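Local coordinates for protein S12 family peptidase (Streptomyces sp. 82F2, PDB 3WWX) that hydrolyses amides with preference for D-configured substrates, probably by a serine mechanism like that of other beta-lactamase-like S12 peptidases, at residues L64-E69 with M168-V173; D76-E79 with V85-G88; R176-A181 with T195-T200; P210-L215 with A221-V226; T269-I274 with E297-G302. All blocks are in the same frame, centred on the assembly; numbering follows the deposited sequence.

Interaction 1. Residues L64-E69 with M168-V173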
# COMPACT_ATOMS: atom_id res chain seq x y z
N LEU A 64 12.75 -5.18 -7.06
CA LEU A 64 14.00 -5.57 -6.41
C LEU A 64 14.45 -6.98 -6.81
O LEU A 64 15.65 -7.21 -6.96
CB LEU A 64 13.87 -5.40 -4.89
CG LEU A 64 13.94 -3.94 -4.45
CD1 LEU A 64 13.25 -3.73 -3.10
CD2 LEU A 64 15.39 -3.48 -4.37
N GLN A 65 13.52 -7.90 -7.00
CA GLN A 65 13.88 -9.20 -7.55
C GLN A 65 14.43 -9.06 -8.96
O GLN A 65 15.44 -9.69 -9.29
CB GLN A 65 12.69 -10.15 -7.56
CG GLN A 65 12.23 -10.60 -6.18
CD GLN A 65 11.27 -11.75 -6.26
OE1 GLN A 65 10.74 -12.06 -7.33
NE2 GLN A 65 11.04 -12.43 -5.14
N LEU A 66 13.79 -8.25 -9.79
CA LEU A 66 14.27 -8.10 -11.17
C LEU A 66 15.68 -7.52 -11.19
O LEU A 66 16.50 -7.92 -12.01
CB LEU A 66 13.30 -7.24 -11.99
CG LEU A 66 11.92 -7.86 -12.23
CD1 LEU A 66 10.98 -6.80 -12.79
CD2 LEU A 66 12.00 -9.08 -13.16
N GLN A 67 15.97 -6.60 -10.28
CA GLN A 67 17.31 -6.04 -10.18
C GLN A 67 18.30 -7.13 -9.74
O GLN A 67 19.43 -7.19 -10.26
CB GLN A 67 17.36 -4.83 -9.24
CG GLN A 67 18.79 -4.34 -9.02
CD GLN A 67 18.89 -3.08 -8.20
OE1 GLN A 67 19.24 -2.01 -8.71
NE2 GLN A 67 18.60 -3.19 -6.90
N ALA A 68 17.90 -7.95 -8.78
CA ALA A 68 18.74 -9.05 -8.29
C ALA A 68 19.02 -10.07 -9.39
O ALA A 68 20.04 -10.76 -9.34
CB ALA A 68 18.07 -9.73 -7.13
N GLU A 69 18.13 -10.16 -10.37
CA GLU A 69 18.30 -11.07 -11.50
C GLU A 69 19.12 -10.42 -12.62
O GLU A 69 19.33 -11.03 -13.68
CB GLU A 69 16.93 -11.54 -12.02
CG GLU A 69 16.18 -12.40 -11.01
CD GLU A 69 14.72 -12.68 -11.35
OE1 GLU A 69 14.24 -12.26 -12.42
OE2 GLU A 69 14.05 -13.34 -10.53
N MET A 168 4.51 -0.04 -14.73
CA MET A 168 4.81 0.02 -16.16
C MET A 168 6.24 -0.44 -16.43
O MET A 168 6.50 -1.10 -17.46
CB MET A 168 4.57 1.44 -16.68
CG MET A 168 3.11 1.80 -16.69
SD MET A 168 2.79 3.57 -16.94
CE MET A 168 3.34 3.76 -18.60
N VAL A 169 7.17 -0.14 -15.53
CA VAL A 169 8.56 -0.59 -15.69
C VAL A 169 8.60 -2.11 -15.60
O VAL A 169 9.29 -2.77 -16.39
CB VAL A 169 9.49 0.05 -14.65
CG1 VAL A 169 10.89 -0.56 -14.71
CG2 VAL A 169 9.55 1.55 -14.84
N ILE A 170 7.87 -2.68 -14.65
CA ILE A 170 7.82 -4.14 -14.49
C ILE A 170 7.33 -4.76 -15.79
O ILE A 170 7.91 -5.75 -16.26
CB ILE A 170 6.91 -4.57 -13.33
CG1 ILE A 170 7.52 -4.18 -11.98
CG2 ILE A 170 6.68 -6.09 -13.36
CD1 ILE A 170 6.53 -4.32 -10.78
N GLU A 171 6.29 -4.19 -16.38
CA GLU A 171 5.75 -4.72 -17.62
C GLU A 171 6.80 -4.65 -18.74
O GLU A 171 6.89 -5.58 -19.54
CB GLU A 171 4.45 -4.01 -18.03
CG GLU A 171 3.86 -4.64 -19.28
CD GLU A 171 2.44 -4.22 -19.62
OE1 GLU A 171 2.11 -4.28 -20.82
OE2 GLU A 171 1.66 -3.88 -18.72
N LYS A 172 7.59 -3.58 -18.79
CA LYS A 172 8.60 -3.43 -19.85
C LYS A 172 9.71 -4.46 -19.66
O LYS A 172 10.15 -5.10 -20.61
CB LYS A 172 9.19 -2.03 -19.85
CG LYS A 172 10.15 -1.72 -21.00
CD LYS A 172 9.49 -1.84 -22.38
CE LYS A 172 8.23 -0.97 -22.56
NZ LYS A 172 8.52 0.48 -22.75
N VAL A 173 10.16 -4.64 -18.42
CA VAL A 173 11.22 -5.61 -18.12
C VAL A 173 10.78 -7.04 -18.41
O VAL A 173 11.55 -7.82 -19.00
CB VAL A 173 11.71 -5.50 -16.65
CG1 VAL A 173 12.71 -6.60 -16.32
CG2 VAL A 173 12.32 -4.14 -16.39
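Val173 N donates to Val169 O at 2.9 Å, an ordinary backbone bond of helix 160-174, from which the Val173 side chain points toward helix 55-68. No hydrogen bond crosses between 64-69 and 168-173; the meeting is entirely of methyl groups. Leu66 reaches over from its helix tip to tip with Val173, and its CD1 lies 3.9 Å from Val173 CG1. The second branch joins in less closely, Leu66 CD2 standing 4.1 Å from that same Val173 CG1. With its CG opposite the carbonyl carbon (chi1 -66°), Leu66 extends both methyls toward helix 160-174. One turn earlier on the partner helix, Ile170 CG2 takes up a looser place 4.4 Å from Leu66 CD1, while its side chain also lies against Tyr178 and Ala181 of helix 178-187. Polar pairing happens round the outside: Arg185 NH1 forms a salt bridge with Glu69 OE2 and donates to Gln65 OE1, and Lys172 NZ bonds to Trp81 O. Between the two segments themselves the contact is non-directional packing of branched, apolar side chains, and the polar bonds lie with residues outside it.

Interaction 2. Residues D76-E79 with V85-G88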
# COMPACT_ATOMS: atom_id res chain seq x y z
N ASP A 76 18.80 3.32 -12.94
CA ASP A 76 18.50 3.69 -14.33
C ASP A 76 17.51 4.86 -14.36
O ASP A 76 16.58 4.91 -13.55
CB ASP A 76 17.83 2.53 -15.09
CG ASP A 76 18.79 1.41 -15.49
OD1 ASP A 76 20.03 1.63 -15.54
OD2 ASP A 76 18.28 0.30 -15.79
N PRO A 77 17.66 5.78 -15.31
CA PRO A 77 16.60 6.76 -15.52
C PRO A 77 15.30 6.11 -15.96
O PRO A 77 15.29 5.12 -16.69
CB PRO A 77 17.14 7.66 -16.65
CG PRO A 77 18.60 7.40 -16.68
CD PRO A 77 18.81 6.00 -16.21
N VAL A 78 14.18 6.67 -15.52
CA VAL A 78 12.89 6.17 -15.93
C VAL A 78 12.75 6.19 -17.46
O VAL A 78 12.17 5.27 -18.05
CB VAL A 78 11.78 6.99 -15.26
CG1 VAL A 78 10.42 6.60 -15.79
CG2 VAL A 78 11.83 6.81 -13.73
N GLU A 79 13.35 7.20 -18.08
CA GLU A 79 13.31 7.34 -19.55
C GLU A 79 13.85 6.11 -20.29
O GLU A 79 13.37 5.77 -21.38
CB GLU A 79 14.09 8.59 -19.96
CG GLU A 79 14.02 8.92 -21.46
CD GLU A 79 12.71 9.55 -21.87
OE1 GLU A 79 12.39 9.48 -23.08
OE2 GLU A 79 12.02 10.14 -21.01
N VAL A 85 7.46 8.95 -21.68
CA VAL A 85 6.26 8.84 -20.84
C VAL A 85 6.21 9.91 -19.78
O VAL A 85 5.13 10.44 -19.49
CB VAL A 85 6.18 7.44 -20.19
CG1 VAL A 85 5.00 7.32 -19.19
CG2 VAL A 85 6.04 6.39 -21.28
N VAL A 86 7.34 10.22 -19.16
CA VAL A 86 7.38 11.21 -18.09
C VAL A 86 8.03 12.48 -18.65
O VAL A 86 9.24 12.63 -18.58
CB VAL A 86 8.15 10.66 -16.86
CG1 VAL A 86 8.18 11.68 -15.72
CG2 VAL A 86 7.52 9.35 -16.37
N ARG A 87 7.22 13.38 -19.24
CA ARG A 87 7.76 14.59 -19.91
C ARG A 87 6.94 15.90 -19.72
O ARG A 87 7.30 16.95 -20.24
CB ARG A 87 7.85 14.35 -21.43
CG ARG A 87 8.81 13.26 -21.83
CD ARG A 87 10.24 13.65 -21.50
NE ARG A 87 11.19 12.82 -22.23
CZ ARG A 87 11.64 13.09 -23.46
NH1 ARG A 87 11.24 14.20 -24.09
NH2 ARG A 87 12.49 12.27 -24.05
N GLY A 88 5.85 15.83 -19.00
CA GLY A 88 4.89 16.91 -19.04
C GLY A 88 5.13 18.03 -18.06
O GLY A 88 5.38 17.80 -16.89
O HOH W 1 9.99 9.02 -19.30
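Glu79 and Arg87 cross at about a right angle, and their charged ends meet with carboxylate and guanidinium planes 43° apart. Arg87 presents an edge of its guanidinium, NE and NH2 side by side, to the two oxygens of Glu79. The NE bond is the straighter: Arg87 NE to Glu79 OE2 is 3.1 Å with an N-H...O angle of 172°. That oxygen lies in the guanidinium plane, but the NE approaches it from above the carboxylate plane. The other bond, Arg87 NH2 to Glu79 OE1 at 3.0 Å, is weak because it bends to 147°. Both chains are bent at chi2, which brings the groups together. Each oxygen has a further partner: Gly84 N donates to Glu79 OE1, and a water 2.9 Å from Glu79 OE2 donates to it while accepting from Val86 N. Beside the ion pair the valines also cross at about a right angle, Val78 CG1 resting 4.0 Å from Val86 CG2, and Val86 goes on to touch Leu165 of helix 160-174. Arg94 NH1 lies close to Arg87 NH1, so the carboxylate probably eases a gathering of positive charge. This is a side-on, two-bond Arg-Glu salt bridge tying helix 78-81 to the loop that follows it, next to a small valine contact.

Interaction 3. Residues R176-A181 with T195-T200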
# COMPACT_ATOMS: atom_id res chain seq x y z
N ARG A 176 5.17 -8.82 -19.57
CA ARG A 176 3.83 -9.24 -19.16
C ARG A 176 3.28 -8.22 -18.15
O ARG A 176 4.05 -7.50 -17.54
CB ARG A 176 3.87 -10.60 -18.47
CG ARG A 176 4.46 -11.76 -19.29
CD ARG A 176 4.24 -13.08 -18.58
NE ARG A 176 2.85 -13.52 -18.67
CZ ARG A 176 2.30 -14.47 -17.92
NH1 ARG A 176 3.01 -15.10 -16.99
NH2 ARG A 176 1.02 -14.79 -18.10
N PRO A 177 1.95 -8.17 -17.99
CA PRO A 177 1.38 -7.24 -17.00
C PRO A 177 1.97 -7.47 -15.61
O PRO A 177 2.29 -8.60 -15.23
CB PRO A 177 -0.11 -7.56 -17.05
CG PRO A 177 -0.33 -8.10 -18.45
CD PRO A 177 0.89 -8.93 -18.69
N TYR A 178 2.12 -6.39 -14.84
CA TYR A 178 2.84 -6.46 -13.58
C TYR A 178 2.18 -7.44 -12.60
O TYR A 178 2.86 -8.07 -11.77
CB TYR A 178 3.00 -5.06 -12.94
CG TYR A 178 1.91 -4.76 -11.97
CD1 TYR A 178 0.69 -4.31 -12.41
CD2 TYR A 178 2.08 -5.01 -10.61
CE1 TYR A 178 -0.37 -4.09 -11.50
CE2 TYR A 178 1.05 -4.78 -9.71
CZ TYR A 178 -0.16 -4.33 -10.16
OH TYR A 178 -1.17 -4.13 -9.25
N GLY A 179 0.86 -7.59 -12.67
CA GLY A 179 0.13 -8.47 -11.77
C GLY A 179 0.60 -9.91 -11.89
O GLY A 179 0.59 -10.66 -10.92
N LYS A 180 0.97 -10.31 -13.09
CA LYS A 180 1.45 -11.68 -13.30
C LYS A 180 2.75 -11.89 -12.53
O LYS A 180 2.99 -12.97 -11.99
CB LYS A 180 1.65 -11.98 -14.79
CG LYS A 180 0.40 -11.85 -15.62
CD LYS A 180 -0.65 -12.90 -15.29
CE LYS A 180 -1.82 -12.83 -16.27
NZ LYS A 180 -2.54 -11.52 -16.19
N ALA A 181 3.58 -10.85 -12.43
CA ALA A 181 4.83 -10.95 -11.69
C ALA A 181 4.55 -11.07 -10.18
O ALA A 181 5.16 -11.88 -9.48
CB ALA A 181 5.73 -9.74 -11.97
N THR A 195 -5.15 -13.81 -1.35
CA THR A 195 -4.56 -12.60 -1.92
C THR A 195 -4.69 -12.58 -3.44
O THR A 195 -4.31 -13.55 -4.11
CB THR A 195 -3.08 -12.50 -1.53
OG1 THR A 195 -2.99 -12.50 -0.10
CG2 THR A 195 -2.46 -11.21 -2.01
N THR A 196 -5.23 -11.48 -3.97
CA THR A 196 -5.49 -11.37 -5.39
C THR A 196 -5.15 -9.99 -5.93
O THR A 196 -5.05 -9.00 -5.19
CB THR A 196 -6.95 -11.69 -5.73
OG1 THR A 196 -7.81 -10.79 -5.04
CG2 THR A 196 -7.33 -13.12 -5.35
N VAL A 197 -4.90 -9.96 -7.24
CA VAL A 197 -4.65 -8.75 -8.01
C VAL A 197 -5.83 -8.68 -8.97
O VAL A 197 -5.82 -9.32 -10.03
CB VAL A 197 -3.32 -8.84 -8.79
CG1 VAL A 197 -2.98 -7.53 -9.43
CG2 VAL A 197 -2.18 -9.31 -7.88
N PRO A 198 -6.89 -7.97 -8.58
CA PRO A 198 -8.16 -8.07 -9.30
C PRO A 198 -8.21 -7.42 -10.69
O PRO A 198 -9.08 -7.75 -11.49
CB PRO A 198 -9.16 -7.38 -8.36
CG PRO A 198 -8.32 -6.46 -7.54
CD PRO A 198 -7.01 -7.18 -7.34
N GLY A 199 -7.31 -6.49 -10.99
CA GLY A 199 -7.31 -5.87 -12.31
C GLY A 199 -8.45 -4.88 -12.42
O GLY A 199 -8.44 -3.85 -11.75
N THR A 200 -9.41 -5.17 -13.28
CA THR A 200 -10.61 -4.33 -13.37
C THR A 200 -11.83 -4.95 -12.68
O THR A 200 -12.92 -4.39 -12.69
CB THR A 200 -10.95 -4.01 -14.80
OG1 THR A 200 -11.09 -5.24 -15.44
CG2 THR A 200 -9.82 -3.27 -15.48
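Val197 CG1 makes the closest approach of 195-200 to 176-181, and it settles where the first turn of helix 178-187 has little bulk. Gly179 carries no side chain, which lets Val197 CG1 come within 4.0 Å of Gly179 CA and the backbones approach to 6.1 Å between the CA atoms of Gly179 and Val197. Beside it the Tyr178 side chain crosses the valine obliquely, its OH 3.9 Å from Val197 CG1. The tyrosine holds an unusual chi1 of 93°, off the staggered positions, that carries the ring out to the loop. Its hydroxyl is hydrogen-bonded to Glu239 OE2, whose other oxygen accepts from Gly199 N, so one carboxylate ties ring and loop together. Val197 also rests on Val182 and Ile187, further along the helix. The solvent side is quite different: Arg176 and Pro177 are exposed before the helix, as is Thr200 at the far end of the loop. There Arg176 folds back over its own segment, Lys180 CG lying 3.9 Å above one face of the guanidinium. This is plain helix-loop packing within the beta-lactamase-like fold, a chain leaving helix 178-187 and doubling back past that helix's first turn.

Interaction 4. Residues P210-L215 with A221-V226. With DIA (octane 1,8-diamine), chain B.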
# COMPACT_ATOMS: atom_id res chain seq x y z
N PRO A 210 -19.03 -5.40 4.38
CA PRO A 210 -19.11 -4.24 3.50
C PRO A 210 -18.01 -3.22 3.79
O PRO A 210 -17.39 -3.25 4.86
CB PRO A 210 -20.49 -3.64 3.82
CG PRO A 210 -21.26 -4.74 4.46
CD PRO A 210 -20.24 -5.53 5.22
N ALA A 211 -17.79 -2.30 2.85
CA ALA A 211 -16.85 -1.21 3.02
C ALA A 211 -17.63 0.09 2.88
O ALA A 211 -18.46 0.22 1.99
CB ALA A 211 -15.77 -1.29 1.95
N TYR A 212 -17.36 1.05 3.77
CA TYR A 212 -18.16 2.26 3.86
C TYR A 212 -17.32 3.52 3.74
O TYR A 212 -16.21 3.61 4.29
CB TYR A 212 -18.89 2.31 5.21
CG TYR A 212 -19.82 1.14 5.47
CD1 TYR A 212 -21.11 1.12 4.94
CD2 TYR A 212 -19.42 0.08 6.27
CE1 TYR A 212 -21.96 0.07 5.20
CE2 TYR A 212 -20.26 -0.98 6.54
CZ TYR A 212 -21.54 -0.98 6.00
OH TYR A 212 -22.40 -2.02 6.28
N SER A 213 -17.87 4.53 3.05
CA SER A 213 -17.22 5.81 2.86
C SER A 213 -18.21 6.95 2.85
O SER A 213 -19.38 6.76 2.52
CB SER A 213 -16.48 5.80 1.51
OG SER A 213 -15.74 6.99 1.30
N LYS A 214 -17.75 8.13 3.23
CA LYS A 214 -18.54 9.34 3.04
C LYS A 214 -18.22 10.11 1.75
O LYS A 214 -18.93 11.03 1.41
CB LYS A 214 -18.42 10.26 4.26
CG LYS A 214 -19.02 9.63 5.52
CD LYS A 214 -18.89 10.53 6.75
CE LYS A 214 -19.51 9.86 7.96
NZ LYS A 214 -19.30 10.67 9.20
N LEU A 215 -17.19 9.70 1.02
CA LEU A 215 -16.89 10.36 -0.26
C LEU A 215 -16.79 11.89 -0.06
O LEU A 215 -17.22 12.68 -0.90
CB LEU A 215 -17.96 10.03 -1.30
CG LEU A 215 -18.18 8.55 -1.60
CD1 LEU A 215 -19.31 8.35 -2.62
CD2 LEU A 215 -16.93 7.87 -2.11
N ALA A 221 -22.12 14.22 6.16
CA ALA A 221 -22.35 13.62 4.85
C ALA A 221 -22.90 12.20 4.94
O ALA A 221 -22.65 11.47 5.90
CB ALA A 221 -21.09 13.65 4.02
N PRO A 222 -23.65 11.80 3.91
CA PRO A 222 -24.16 10.43 3.93
C PRO A 222 -23.07 9.40 3.76
O PRO A 222 -22.02 9.68 3.17
CB PRO A 222 -25.12 10.39 2.75
CG PRO A 222 -24.85 11.59 1.94
CD PRO A 222 -24.27 12.61 2.85
N VAL A 223 -23.35 8.22 4.30
CA VAL A 223 -22.47 7.06 4.21
C VAL A 223 -22.90 6.19 3.03
O VAL A 223 -24.10 5.94 2.82
CB VAL A 223 -22.49 6.28 5.50
CG1 VAL A 223 -21.69 4.97 5.39
CG2 VAL A 223 -21.91 7.11 6.61
N HIS A 224 -21.91 5.70 2.29
CA HIS A 224 -22.13 4.90 1.09
C HIS A 224 -21.47 3.55 1.26
O HIS A 224 -20.37 3.45 1.81
CB HIS A 224 -21.48 5.57 -0.12
CG HIS A 224 -21.92 6.98 -0.33
ND1 HIS A 224 -22.96 7.32 -1.17
CD2 HIS A 224 -21.47 8.13 0.21
CE1 HIS A 224 -23.12 8.63 -1.15
NE2 HIS A 224 -22.24 9.15 -0.32
N ASP A 225 -22.14 2.53 0.76
CA ASP A 225 -21.54 1.22 0.59
C ASP A 225 -20.69 1.23 -0.67
O ASP A 225 -21.21 1.27 -1.80
CB ASP A 225 -22.61 0.14 0.49
CG ASP A 225 -22.06 -1.24 0.45
OD1 ASP A 225 -20.97 -1.44 -0.15
OD2 ASP A 225 -22.70 -2.15 1.05
N VAL A 226 -19.38 1.21 -0.46
CA VAL A 226 -18.41 1.32 -1.54
C VAL A 226 -17.66 0.01 -1.75
O VAL A 226 -16.54 -0.00 -2.29
CB VAL A 226 -17.43 2.50 -1.31
CG1 VAL A 226 -18.17 3.80 -1.27
CG2 VAL A 226 -16.61 2.32 -0.04
N1 DIA B . -13.36 9.87 -0.41
C1 DIA B . -13.40 8.68 -1.20
C2 DIA B . -12.66 7.47 -0.67
C3 DIA B . -11.41 7.78 0.09
C4 DIA B . -10.10 7.28 -0.49
C5 DIA B . -9.36 6.38 0.46
C6 DIA B . -9.19 6.94 1.85
C7 DIA B . -8.60 5.93 2.79
C8 DIA B . -8.26 6.62 4.07
N8 DIA B . -8.17 5.64 5.10
O HOH W 2 -21.44 11.49 1.24
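The His224 ring has Leu215 CD1 over one face, 3.7 Å from the ring centroid and 15° off the normal, a CH-pi contact in which the two side chains cross at about a right angle. At the ring's edge, in plane, lie Ser213 O and a water. That water sits 2.9 Å from His224 NE2 and donates to Lys214 O and to Pro222 O (2.7 Å), linking the imidazole to two backbone carbonyls. Tyr212 goes to the other face of the hairpin, its CB 3.9 Å from Val223 CG1. The extended Lys214 chain passes across Val223 at a slant, its CE 3.9 Å from Val223 CG2, and its ammonium makes a cation-pi contact with Trp330. Between these faces runs the antiparallel pairing: Ser213 and His224 form the hydrogen-bonded pair, with His224 N to Ser213 O at 2.8 Å, and Tyr212 with Asp225 the non-hydrogen-bonded one. Val226 N donates to Ala211 O, extending the ladder. With OG opposite its own N (chi1 -176°), Ser213 closes an ST turn by accepting from Leu215 N and also bonds Asp329 OD2. Both serine and leucine line the pocket of the bound octane 1,8-diamine, Ser213 OG standing 3.7 Å from its C2. The hairpin of strands 212-213 and 224-225 is a sheet of its own: helix 126-129 backs it through Phe126 and Leu127, and Asn327, following strand 320-326, bonds to Tyr212 and Pro210.

Interaction 5. Residues T269-I274 with E297-G302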
# COMPACT_ATOMS: atom_id res chain seq x y z
N THR A 269 15.32 -1.28 2.66
CA THR A 269 15.28 -0.72 4.00
C THR A 269 16.21 0.50 4.17
O THR A 269 16.42 0.95 5.29
CB THR A 269 15.65 -1.76 5.07
OG1 THR A 269 16.96 -2.30 4.80
CG2 THR A 269 14.64 -2.87 5.10
N THR A 270 16.72 1.04 3.06
CA THR A 270 17.41 2.31 3.08
C THR A 270 16.37 3.41 2.95
O THR A 270 15.76 3.59 1.90
CB THR A 270 18.44 2.39 1.95
OG1 THR A 270 19.43 1.38 2.17
CG2 THR A 270 19.11 3.77 1.94
N THR A 271 16.15 4.12 4.05
CA THR A 271 15.02 5.02 4.16
C THR A 271 15.37 6.50 4.02
O THR A 271 16.51 6.92 4.29
CB THR A 271 14.27 4.85 5.49
OG1 THR A 271 15.17 5.06 6.58
CG2 THR A 271 13.68 3.44 5.62
N VAL A 272 14.36 7.25 3.58
CA VAL A 272 14.39 8.71 3.53
C VAL A 272 13.58 9.22 4.71
O VAL A 272 12.50 8.70 5.01
CB VAL A 272 13.75 9.21 2.20
CG1 VAL A 272 13.73 10.72 2.14
CG2 VAL A 272 14.49 8.63 1.02
N GLN A 273 14.07 10.25 5.40
CA GLN A 273 13.27 10.87 6.44
C GLN A 273 12.19 11.70 5.77
O GLN A 273 12.49 12.54 4.93
CB GLN A 273 14.13 11.75 7.36
CG GLN A 273 14.63 11.04 8.60
CD GLN A 273 15.44 11.94 9.52
OE1 GLN A 273 15.98 12.96 9.09
NE2 GLN A 273 15.54 11.56 10.79
N ILE A 274 10.94 11.46 6.13
CA ILE A 274 9.83 12.07 5.41
C ILE A 274 9.26 13.29 6.13
O ILE A 274 8.50 14.05 5.53
CB ILE A 274 8.72 11.05 5.13
CG1 ILE A 274 8.02 10.61 6.41
CG2 ILE A 274 9.32 9.88 4.37
CD1 ILE A 274 6.90 9.61 6.19
N GLU A 297 10.87 -0.97 16.80
CA GLU A 297 10.89 -0.50 15.43
C GLU A 297 10.09 -1.46 14.57
O GLU A 297 10.32 -2.67 14.58
CB GLU A 297 12.33 -0.45 14.95
CG GLU A 297 12.51 -0.03 13.52
CD GLU A 297 13.95 -0.14 13.06
OE1 GLU A 297 14.39 -1.20 12.52
OE2 GLU A 297 14.66 0.87 13.23
N VAL A 298 9.13 -0.91 13.82
CA VAL A 298 8.31 -1.72 12.93
C VAL A 298 8.46 -1.26 11.50
O VAL A 298 8.74 -0.09 11.21
CB VAL A 298 6.83 -1.71 13.33
CG1 VAL A 298 6.65 -2.49 14.62
CG2 VAL A 298 6.26 -0.29 13.47
N TRP A 299 8.27 -2.22 10.60
CA TRP A 299 8.40 -2.07 9.16
C TRP A 299 7.11 -2.53 8.51
O TRP A 299 6.55 -3.56 8.87
CB TRP A 299 9.58 -2.91 8.62
CG TRP A 299 10.89 -2.40 9.11
CD1 TRP A 299 11.49 -2.66 10.32
CD2 TRP A 299 11.78 -1.52 8.40
NE1 TRP A 299 12.67 -1.97 10.41
CE2 TRP A 299 12.88 -1.28 9.24
CE3 TRP A 299 11.74 -0.91 7.14
CZ2 TRP A 299 13.94 -0.46 8.87
CZ3 TRP A 299 12.78 -0.10 6.77
CH2 TRP A 299 13.88 0.14 7.63
N GLY A 300 6.62 -1.78 7.54
CA GLY A 300 5.37 -2.17 6.91
C GLY A 300 4.83 -1.06 6.04
O GLY A 300 5.59 -0.31 5.44
N HIS A 301 3.51 -0.95 5.97
CA HIS A 301 2.90 0.07 5.13
C HIS A 301 1.45 0.18 5.53
O HIS A 301 0.84 -0.80 5.96
CB HIS A 301 3.01 -0.34 3.65
CG HIS A 301 3.13 0.81 2.68
ND1 HIS A 301 2.05 1.56 2.27
CD2 HIS A 301 4.20 1.28 2.00
CE1 HIS A 301 2.47 2.48 1.40
NE2 HIS A 301 3.76 2.33 1.23
N GLY A 302 0.89 1.38 5.39
CA GLY A 302 -0.54 1.55 5.58
C GLY A 302 -1.23 1.46 4.24
O GLY A 302 -0.59 1.58 3.19
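The CH-pi contact comes first: Thr269 CG2 sits over one face of the Trp299 indole, 4.1 Å from the centroid of the six-membered ring and 24° off its normal, displaced toward the rim. The two side chains cross at about a right angle, and Thr269 CB also closes to 3.6 Å from Trp299 CH2. A chi1 of 57° places the threonine methyl opposite its carbonyl carbon and over the ring, while OG1 bonds to Leu265 O in the last turn of helix 262-268. Ordinary van der Waals packing follows. Thr271 comes at the ring from the direction opposite to the tryptophan's own, its CG2 3.8 Å from Trp299 CZ3 at an oblique slant, and Thr269 O lies 3.5 Å from Trp299 CH2. Leu255 of helix 244-255 and Lys289 of the adjacent strand complete the surroundings of the indole. All this belongs to the large antiparallel sheet of the beta-lactamase-like fold: strand 297-305 is an inner strand, strand 272-273 an outermost one, and strands 288-291 and 282-283 run between them. Strand 297-305 probably carries the HxG counterpart of the family's KTG motif, starting at His301. The two segments meet through side chains with no backbone pairing. Hydrogen bonds act within the strand segment. Trp299 NE1 donates to Glu297 OE1 at 2.8 Å, in the indole plane but from above the carboxylate plane, which helps set the rotation of the ring. Further on, His301 ND1 donates to Gly302 O at 2.8 Å, in the carbonyl plane on a lone pair, with an N-H...O angle of 169°, and NE2 is bonded to Tyr283 OH.

In the fold
Interaction 1 uses helix 160-174 and interaction 3 the next helix, 178-187; they touch where Ile170 meets Tyr178 and Ala181. Interaction 1 is a buried, wholly apolar meeting of helices, interaction 3 a small surface contact whose polar ties go to outside residues. Interaction 2 is nested in the chain loop closed by interaction 1, touches it through Met168 and Val85, and adds a salt bridge and water at a partly exposed edge. Interaction 5 packs an aromatic ring beside the large sheet, nearer the chain's centre. Interaction 4, about 37 Å between centres from interaction 1 and across the chain's centre from it, is the one built on backbone pairing, and it borders the bound diamine.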